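Local structure of hydrogenase-specific maturation endopeptidase (Thermococcus kodakarensis, 5IJA) at residues 1-6 with 50-55; 23-28 with 135-140; 69-74 with 111-116. The protein probably acts as an endopeptidase that matures, and so activates, a [NiFe] hydrogenase. All coordinates share one frame; numbering follows the deposited sequence.

Interaction 1 (1-6 with 50-55)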
loop_
_atom_site.group_PDB
_atom_site.type_symbol
_atom_site.label_atom_id
_atom_site.label_comp_id
_atom_site.label_asym_id
_atom_site.label_seq_id
_atom_site.Cartn_x
_atom_site.Cartn_y
_atom_site.Cartn_z
ATOM N N MET A 1 8.209 11.211 15.219
ATOM C CA MET A 1 7.894 10.317 14.109
ATOM C C MET A 1 6.484 10.544 13.561
ATOM O O MET A 1 5.489 10.264 14.234
ATOM C CB MET A 1 8.048 8.863 14.541
ATOM C CG MET A 1 7.898 7.884 13.396
ATOM S SD MET A 1 9.099 8.240 12.109
ATOM C CE MET A 1 10.635 8.108 13.018
ATOM N N ARG A 2 6.405 11.055 12.338
ATOM C CA ARG A 2 5.119 11.288 11.695
ATOM C C ARG A 2 5.005 10.369 10.507
ATOM O O ARG A 2 5.913 10.309 9.688
ATOM C CB ARG A 2 4.971 12.739 11.256
ATOM C CG ARG A 2 4.613 13.680 12.386
ATOM C CD ARG A 2 4.547 15.110 11.902
ATOM N NE ARG A 2 5.772 15.520 11.223
ATOM C CZ ARG A 2 5.816 15.947 9.967
ATOM N NH1 ARG A 2 4.696 16.017 9.249
ATOM N NH2 ARG A 2 6.975 16.305 9.427
ATOM N N VAL A 3 3.887 9.665 10.418
ATOM C CA VAL A 3 3.728 8.584 9.449
ATOM C C VAL A 3 2.649 8.911 8.438
ATOM O O VAL A 3 1.592 9.432 8.793
ATOM C CB VAL A 3 3.409 7.245 10.181
ATOM C CG1 VAL A 3 3.388 6.072 9.208
ATOM C CG2 VAL A 3 4.442 6.992 11.285
ATOM N N LEU A 4 2.931 8.664 7.158
ATOM C CA LEU A 4 1.923 8.832 6.110
ATOM C C LEU A 4 1.584 7.479 5.502
ATOM O O LEU A 4 2.480 6.705 5.179
ATOM C CB LEU A 4 2.420 9.785 5.022
ATOM C CG LEU A 4 1.603 9.929 3.731
ATOM C CD1 LEU A 4 0.173 10.423 3.978
ATOM C CD2 LEU A 4 2.312 10.858 2.779
ATOM N N ILE A 5 0.297 7.184 5.366
ATOM C CA ILE A 5 -0.131 5.919 4.769
ATOM C C ILE A 5 -0.599 6.170 3.342
ATOM O O ILE A 5 -1.392 7.068 3.106
ATOM C CB ILE A 5 -1.240 5.274 5.609
ATOM C CG1 ILE A 5 -0.673 4.878 6.985
ATOM C CG2 ILE A 5 -1.848 4.088 4.889
ATOM C CD1 ILE A 5 -1.725 4.568 8.011
ATOM N N LEU A 6 -0.058 5.411 2.390
ATOM C CA LEU A 6 -0.457 5.504 0.992
ATOM C C LEU A 6 -1.253 4.269 0.618
ATOM O O LEU A 6 -0.713 3.174 0.615
ATOM C CB LEU A 6 0.758 5.618 0.074
ATOM C CG LEU A 6 1.744 6.748 0.344
ATOM C CD1 LEU A 6 2.810 6.763 -0.748
ATOM C CD2 LEU A 6 1.012 8.074 0.439
ATOM N N GLU A 50 6.688 13.761 6.246
ATOM C CA GLU A 50 6.552 12.578 7.094
ATOM C C GLU A 50 7.790 11.717 6.946
ATOM O O GLU A 50 8.335 11.605 5.855
ATOM C CB GLU A 50 5.298 11.768 6.748
ATOM C CG GLU A 50 3.980 12.415 7.132
ATOM C CD GLU A 50 3.534 13.515 6.190
ATOM O OE1 GLU A 50 4.140 13.712 5.114
ATOM O OE2 GLU A 50 2.546 14.197 6.528
ATOM N N GLU A 51 8.252 11.147 8.059
ATOM C CA GLU A 51 9.525 10.439 8.066
ATOM C C GLU A 51 9.361 8.950 7.795
ATOM O O GLU A 51 10.348 8.252 7.573
ATOM C CB GLU A 51 10.244 10.640 9.409
ATOM C CG GLU A 51 10.538 12.108 9.764
ATOM C CD GLU A 51 9.552 12.696 10.774
ATOM O OE1 GLU A 51 8.342 12.373 10.714
ATOM O OE2 GLU A 51 9.996 13.479 11.641
ATOM N N ARG A 52 8.118 8.473 7.858
ATOM C CA ARG A 52 7.793 7.084 7.576
ATOM C C ARG A 52 6.618 7.054 6.616
ATOM O O ARG A 52 5.650 7.800 6.798
ATOM C CB ARG A 52 7.456 6.318 8.850
ATOM C CG ARG A 52 7.208 4.818 8.638
ATOM C CD ARG A 52 7.034 4.115 9.986
ATOM N NE ARG A 52 8.261 4.230 10.780
ATOM C CZ ARG A 52 8.325 4.082 12.102
ATOM N NH1 ARG A 52 7.231 3.818 12.802
ATOM N NH2 ARG A 52 9.486 4.212 12.730
ATOM N N ILE A 53 6.740 6.243 5.573
ATOM C CA ILE A 53 5.655 6.046 4.595
ATOM C C ILE A 53 5.230 4.583 4.592
ATOM O O ILE A 53 6.061 3.696 4.409
ATOM C CB ILE A 53 6.099 6.413 3.174
ATOM C CG1 ILE A 53 6.646 7.844 3.105
ATOM C CG2 ILE A 53 4.963 6.228 2.181
ATOM C CD1 ILE A 53 5.656 8.896 3.459
ATOM N N VAL A 54 3.940 4.320 4.752
ATOM C CA VAL A 54 3.459 2.952 4.764
ATOM C C VAL A 54 2.548 2.735 3.562
ATOM O O VAL A 54 1.455 3.291 3.513
ATOM C CB VAL A 54 2.690 2.660 6.036
ATOM C CG1 VAL A 54 2.080 1.284 5.958
ATOM C CG2 VAL A 54 3.619 2.807 7.245
ATOM N N ILE A 55 3.004 1.939 2.603
ATOM C CA ILE A 55 2.243 1.677 1.376
ATOM C C ILE A 55 1.420 0.415 1.558
ATOM O O ILE A 55 1.940 -0.593 2.013
ATOM C CB ILE A 55 3.197 1.545 0.181
ATOM C CG1 ILE A 55 3.894 2.875 -0.048
ATOM C CG2 ILE A 55 2.464 1.122 -1.091
ATOM C CD1 ILE A 55 5.128 2.737 -0.887
#
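The carbonyl oxygen of Arg2 is gripped by two successive amides: Glu51 N reaches Arg2 O at 3.0 Å within the carbonyl plane, and Arg52 N adds a weak bond at 3.4 Å. Glu51 also turns back on the same residue, its OE1 taking the backbone N-H of Arg2 at 2.9 Å from above the carboxylate plane. Arg2 NH1 bonds Asn48 O and makes a long salt bridge (3.9 Å) to Glu50 OE2, while Glu50 OE1 takes the N-H of Asn48. From Val3 and Arg52 onward the two chains run parallel, the hydrogen bonds passing from Leu4 N to Arg52 O, from Val54 N to Leu4 O (2.8 Å) and from Leu6 N to Val54 O. Strands 3-8 and 52-59 are neighbours in the central sheet of an alpha/beta fold, with helices on both faces. On the Leu4 and Leu6 face, Ile53 splits its branches: CD1 lies against Leu4 CB at 3.7 Å, while CG2 meets Leu6 CD1. On the other face, Val3 CG1 touches Val54 CG2 at 3.8 Å. Arg52 extends past Val3, CG anti to the backbone N (chi1 -176°), and bends at chi3; Met1 CG, poorly ordered, sits 4.0 Å from Arg52 CZ over the centre of the guanidinium, whose NH1 bonds Leu146 O.

Interaction 2 (23-28 with 135-140)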
loop_
_atom_site.group_PDB
_atom_site.type_symbol
_atom_site.label_atom_id
_atom_site.label_comp_id
_atom_site.label_asym_id
_atom_site.label_seq_id
_atom_site.Cartn_x
_atom_site.Cartn_y
_atom_site.Cartn_z
ATOM N N GLY A 23 -6.972 1.390 3.841
ATOM C CA GLY A 23 -6.777 2.826 3.993
ATOM C C GLY A 23 -7.975 3.570 4.567
ATOM O O GLY A 23 -7.845 4.397 5.474
ATOM N N ARG A 24 -9.155 3.272 4.049
ATOM C CA ARG A 24 -10.368 3.891 4.569
ATOM C C ARG A 24 -10.589 3.548 6.043
ATOM O O ARG A 24 -10.965 4.410 6.825
ATOM C CB ARG A 24 -11.581 3.484 3.731
ATOM C CG ARG A 24 -11.513 4.018 2.314
ATOM C CD ARG A 24 -12.872 4.047 1.628
ATOM N NE ARG A 24 -12.720 4.381 0.217
ATOM C CZ ARG A 24 -12.836 3.497 -0.769
ATOM N NH1 ARG A 24 -13.125 2.232 -0.489
ATOM N NH2 ARG A 24 -12.668 3.876 -2.030
ATOM N N ILE A 25 -10.328 2.305 6.432
ATOM C CA ILE A 25 -10.429 1.930 7.846
ATOM C C ILE A 25 -9.461 2.743 8.693
ATOM O O ILE A 25 -9.818 3.247 9.751
ATOM C CB ILE A 25 -10.149 0.432 8.075
ATOM C CG1 ILE A 25 -11.222 -0.439 7.429
ATOM C CG2 ILE A 25 -10.089 0.106 9.558
ATOM C CD1 ILE A 25 -10.881 -1.928 7.456
ATOM N N LEU A 26 -8.221 2.856 8.230
ATOM C CA LEU A 26 -7.236 3.651 8.946
ATOM C C LEU A 26 -7.624 5.140 8.983
ATOM O O LEU A 26 -7.416 5.807 9.995
ATOM C CB LEU A 26 -5.858 3.458 8.315
ATOM C CG LEU A 26 -5.303 2.043 8.481
ATOM C CD1 LEU A 26 -4.229 1.762 7.443
ATOM C CD2 LEU A 26 -4.771 1.834 9.894
ATOM N N ALA A 27 -8.198 5.648 7.891
ATOM C CA ALA A 27 -8.603 7.051 7.835
ATOM C C ALA A 27 -9.705 7.332 8.869
ATOM O O ALA A 27 -9.659 8.338 9.578
ATOM C CB ALA A 27 -9.073 7.429 6.423
ATOM N N GLU A 28 -10.672 6.420 8.963
ATOM C CA GLU A 28 -11.748 6.534 9.953
ATOM C C GLU A 28 -11.187 6.498 11.370
ATOM O O GLU A 28 -11.764 7.076 12.291
ATOM C CB GLU A 28 -12.784 5.418 9.766
ATOM C CG GLU A 28 -13.907 5.447 10.799
ATOM C CD GLU A 28 -14.816 4.231 10.727
ATOM O OE1 GLU A 28 -14.655 3.421 9.789
ATOM O OE2 GLU A 28 -15.696 4.092 11.607
ATOM N N GLY A 135 -7.534 -10.483 5.437
ATOM C CA GLY A 135 -6.288 -9.827 5.102
ATOM C C GLY A 135 -6.313 -8.338 5.385
ATOM O O GLY A 135 -5.350 -7.805 5.914
ATOM N N VAL A 136 -7.410 -7.661 5.049
ATOM C CA VAL A 136 -7.515 -6.222 5.324
ATOM C C VAL A 136 -7.370 -5.938 6.813
ATOM O O VAL A 136 -6.705 -4.982 7.226
ATOM C CB VAL A 136 -8.855 -5.650 4.820
ATOM C CG1 VAL A 136 -9.050 -4.221 5.323
ATOM C CG2 VAL A 136 -8.922 -5.721 3.307
ATOM N N GLN A 137 -7.982 -6.789 7.624
ATOM C CA GLN A 137 -7.887 -6.652 9.069
ATOM C C GLN A 137 -6.446 -6.746 9.554
ATOM O O GLN A 137 -5.996 -5.921 10.361
ATOM C CB GLN A 137 -8.761 -7.710 9.743
ATOM C CG GLN A 137 -10.247 -7.485 9.480
ATOM C CD GLN A 137 -10.722 -6.145 10.017
ATOM O OE1 GLN A 137 -10.397 -5.768 11.144
ATOM N NE2 GLN A 137 -11.477 -5.409 9.206
ATOM N N LYS A 138 -5.699 -7.718 9.045
ATOM C CA LYS A 138 -4.319 -7.846 9.506
ATOM C C LYS A 138 -3.421 -6.751 8.925
ATOM O O LYS A 138 -2.474 -6.323 9.585
ATOM C CB LYS A 138 -3.745 -9.224 9.189
ATOM C CG LYS A 138 -2.683 -9.617 10.223
ATOM C CD LYS A 138 -2.626 -11.114 10.503
ATOM C CE LYS A 138 -1.781 -11.380 11.757
ATOM N NZ LYS A 138 -1.154 -12.736 11.801
ATOM N N ALA A 139 -3.710 -6.302 7.701
ATOM C CA ALA A 139 -2.976 -5.170 7.141
ATOM C C ALA A 139 -3.167 -3.924 8.000
ATOM O O ALA A 139 -2.214 -3.171 8.243
ATOM C CB ALA A 139 -3.418 -4.898 5.704
ATOM N N VAL A 140 -4.394 -3.712 8.466
ATOM C CA VAL A 140 -4.688 -2.565 9.322
ATOM C C VAL A 140 -3.919 -2.650 10.644
ATOM O O VAL A 140 -3.392 -1.640 11.130
ATOM C CB VAL A 140 -6.202 -2.448 9.579
ATOM C CG1 VAL A 140 -6.504 -1.402 10.678
ATOM C CG2 VAL A 140 -6.898 -2.071 8.298
#
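Ile25 reaches across to helix 135-140 with two of its branches, and its CD1 makes the closest approach, 3.6 Å from Val136 CG1. Its CG1 stands anti to the carbonyl carbon (chi1 -66°) and the chain then runs out straight through chi2, which carries CD1 across to Val136. The other branch, CG2, is anti to the backbone N and lies 4.0 Å from Val140 CG1. Val136 and Val140 are one helical turn apart, and Ile25 therefore spans that turn, crossing the side chain of Val140 at about a right angle and that of Val136 at a slant. Both valines have the same conformation, CG1 anti to the backbone N; Val136 meets Ile25 through CG1, whereas Val140 offers both methyls, CG1 and CG2. The axes of segments 23-28 and 135-140 cross at -47° and come within 10.0 Å, a spacing filled by these branched aliphatic groups. The two helices lie next to each other on one side of the central sheet of the alpha/beta fold; Ala139 rests on Ile115 and Ile117 of strand 111-118, while Leu26 packs on Val33 of strand 33-37. Leu26 comes in beside Ile25 and slides past Val140 in the opposite direction, its CD2 3.8 Å from Val140 CG1, so that this methyl is touched by both Ile25 and Leu26. Farther along, Leu26 also meets Ala143 and Glu144. At the exposed rim, Gln137 starts out pointing away from helix 23-28, but its bend at chi2 brings the amide back, with NE2 3.9 Å from Ile25 CD1, a van der Waals touch to a methyl.

Interaction 3 (69-74 with 111-116)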
loop_
_atom_site.group_PDB
_atom_site.type_symbol
_atom_site.label_atom_id
_atom_site.label_comp_id
_atom_site.label_asym_id
_atom_site.label_seq_id
_atom_site.Cartn_x
_atom_site.Cartn_y
_atom_site.Cartn_z
ATOM N N VAL A 69 -0.944 -11.715 4.124
ATOM C CA VAL A 69 -0.362 -10.380 4.083
ATOM C C VAL A 69 1.165 -10.426 4.211
ATOM O O VAL A 69 1.710 -11.150 5.045
ATOM C CB VAL A 69 -0.948 -9.490 5.188
ATOM C CG1 VAL A 69 -0.264 -8.147 5.196
ATOM C CG2 VAL A 69 -2.464 -9.337 5.007
ATOM N N VAL A 70 1.848 -9.660 3.364
ATOM C CA VAL A 70 3.289 -9.505 3.465
ATOM C C VAL A 70 3.624 -8.108 3.952
ATOM O O VAL A 70 2.837 -7.176 3.765
ATOM C CB VAL A 70 3.987 -9.743 2.126
ATOM C CG1 VAL A 70 3.706 -11.142 1.637
ATOM C CG2 VAL A 70 3.518 -8.714 1.090
ATOM N N HIS A 71 4.799 -7.970 4.562
ATOM C CA HIS A 71 5.282 -6.681 5.055
ATOM C C HIS A 71 6.779 -6.586 4.861
ATOM O O HIS A 71 7.540 -7.272 5.537
ATOM C CB HIS A 71 4.927 -6.485 6.532
ATOM C CG HIS A 71 5.571 -5.289 7.166
ATOM N ND1 HIS A 71 5.729 -5.170 8.530
ATOM C CD2 HIS A 71 6.076 -4.150 6.630
ATOM C CE1 HIS A 71 6.322 -4.021 8.806
ATOM N NE2 HIS A 71 6.542 -3.383 7.670
ATOM N N PHE A 72 7.197 -5.724 3.938
ATOM C CA PHE A 72 8.608 -5.497 3.676
ATOM C C PHE A 72 8.950 -4.035 3.913
ATOM O O PHE A 72 8.070 -3.167 3.886
ATOM C CB PHE A 72 8.958 -5.890 2.240
ATOM C CG PHE A 72 8.443 -7.235 1.835
ATOM C CD1 PHE A 72 8.743 -8.362 2.584
ATOM C CD2 PHE A 72 7.653 -7.374 0.704
ATOM C CE1 PHE A 72 8.267 -9.600 2.210
ATOM C CE2 PHE A 72 7.172 -8.606 0.323
ATOM C CZ PHE A 72 7.478 -9.724 1.076
ATOM N N SER A 73 10.225 -3.744 4.130
ATOM C CA SER A 73 10.633 -2.351 4.258
ATOM C C SER A 73 12.025 -2.105 3.712
ATOM O O SER A 73 12.847 -3.018 3.644
ATOM C CB SER A 73 10.562 -1.901 5.719
ATOM O OG SER A 73 11.583 -2.508 6.479
ATOM N N GLY A 74 12.284 -0.857 3.330
ATOM C CA GLY A 74 13.607 -0.475 2.859
ATOM C C GLY A 74 13.956 -1.113 1.526
ATOM O O GLY A 74 13.078 -1.335 0.678
ATOM N N GLU A 111 11.526 6.528 5.683
ATOM C CA GLU A 111 11.483 5.084 5.883
ATOM C C GLU A 111 10.272 4.508 5.159
ATOM O O GLU A 111 9.148 4.885 5.461
ATOM C CB GLU A 111 11.413 4.765 7.373
ATOM C CG GLU A 111 11.479 3.297 7.723
ATOM C CD GLU A 111 11.389 3.087 9.222
ATOM O OE1 GLU A 111 11.668 4.049 9.974
ATOM O OE2 GLU A 111 11.024 1.976 9.652
ATOM N N ILE A 112 10.498 3.607 4.208
ATOM C CA ILE A 112 9.392 3.081 3.414
ATOM C C ILE A 112 9.020 1.662 3.822
ATOM O O ILE A 112 9.881 0.799 3.934
ATOM C CB ILE A 112 9.713 3.065 1.913
ATOM C CG1 ILE A 112 10.335 4.391 1.467
ATOM C CG2 ILE A 112 8.442 2.723 1.105
ATOM C CD1 ILE A 112 9.442 5.598 1.651
ATOM N N HIS A 113 7.724 1.435 4.009
ATOM C CA HIS A 113 7.171 0.130 4.344
ATOM C C HIS A 113 6.134 -0.264 3.314
ATOM O O HIS A 113 5.405 0.595 2.807
ATOM C CB HIS A 113 6.521 0.166 5.736
ATOM C CG HIS A 113 7.501 0.250 6.859
ATOM N ND1 HIS A 113 7.888 -0.853 7.586
ATOM C CD2 HIS A 113 8.178 1.300 7.379
ATOM C CE1 HIS A 113 8.766 -0.490 8.501
ATOM N NE2 HIS A 113 8.951 0.813 8.407
ATOM N N PHE A 114 6.057 -1.555 3.011
ATOM C CA PHE A 114 5.112 -2.065 2.016
ATOM C C PHE A 114 4.319 -3.171 2.671
ATOM O O PHE A 114 4.876 -4.146 3.161
ATOM C CB PHE A 114 5.829 -2.594 0.751
ATOM C CG PHE A 114 4.898 -3.139 -0.287
ATOM C CD1 PHE A 114 4.507 -4.471 -0.259
ATOM C CD2 PHE A 114 4.401 -2.324 -1.293
ATOM C CE1 PHE A 114 3.624 -4.973 -1.207
ATOM C CE2 PHE A 114 3.513 -2.825 -2.257
ATOM C CZ PHE A 114 3.132 -4.155 -2.211
ATOM N N ILE A 115 3.000 -3.018 2.659
ATOM C CA ILE A 115 2.101 -4.058 3.119
ATOM C C ILE A 115 1.309 -4.547 1.925
ATOM O O ILE A 115 0.593 -3.763 1.288
ATOM C CB ILE A 115 1.145 -3.538 4.199
ATOM C CG1 ILE A 115 1.949 -2.899 5.332
ATOM C CG2 ILE A 115 0.266 -4.685 4.713
ATOM C CD1 ILE A 115 1.053 -2.206 6.403
ATOM N N GLY A 116 1.460 -5.827 1.598
ATOM C CA GLY A 116 0.760 -6.408 0.468
ATOM C C GLY A 116 -0.303 -7.403 0.903
ATOM O O GLY A 116 -0.050 -8.262 1.750
#
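His71 and His113 meet through their ring nitrogens, His71 NE2 lying 2.9 Å from His113 ND1 in an almost straight hydrogen bond (174°) for which either ring could be the donor. The rings approach rim to rim, their planes 38° apart and neither over the face of the other. With CG anti to the backbone N (chi1 171°), the His71 ring is carried along the strand toward His113, which lies two residues from its direct partner Ile115 and is the next side chain on that face. His113 holds a second bond in its own plane: NE2 donates to Glu111 OE2 at 2.7 Å, arriving from above the carboxylate plane. Ser73, directly opposite His113, sets its CB over one ring face, 3.7 Å from the centroid, in a CH-pi contact. Replacing His113 by an alanine would probably leave His71 NE2 and Glu111 OE2 without their shared partner and uncover the CB of Ser73. Leu146 of helix 130-146 packs on both histidines.

Toward the far end of this face, the side chains of Val69 and Ile115 cross, CG1 of Val69 3.5 Å from CG2 of Ile115. On the opposite face Phe72 and Phe114 form a directly facing pair, CD2 of Phe72 4.4 Å from CD1 of Phe114, and Ile77 packs on both. Val70 CG2 lies 3.6 Å from Gly116 CA, where a side-chain carbon on the glycine would collide with it. Paired backbone bonds join Val70 with Gly116 and Phe72 with Phe114, and Gly74 N closes the row on Ile112 O. This is an antiparallel beta pair at one border of a mixed sheet, with 69-73 an edge strand beside 111-118.

How the interactions relate
From the N terminus, strand 3-8 leads into helix 18-28, then strand 33-37, before interaction 1 closes the first loop by laying strand 52-59 beside 3-8. Interaction 2 starts within that loop and ends only at helix 130-146, so the two cross along the chain. Interaction 3 opens after interaction 1 has closed, and is nested inside the long span of interaction 2. Interactions 1 and 3 share one sheet: Ile55 N and O probably hydrogen-bond His113 O and Ile115 N, joining strands 52-59 and 111-118. Interaction 2 covers one side of it, with Leu26 CD1 against Ile5 CD1 and Ala139 CB against Ile115 CG2.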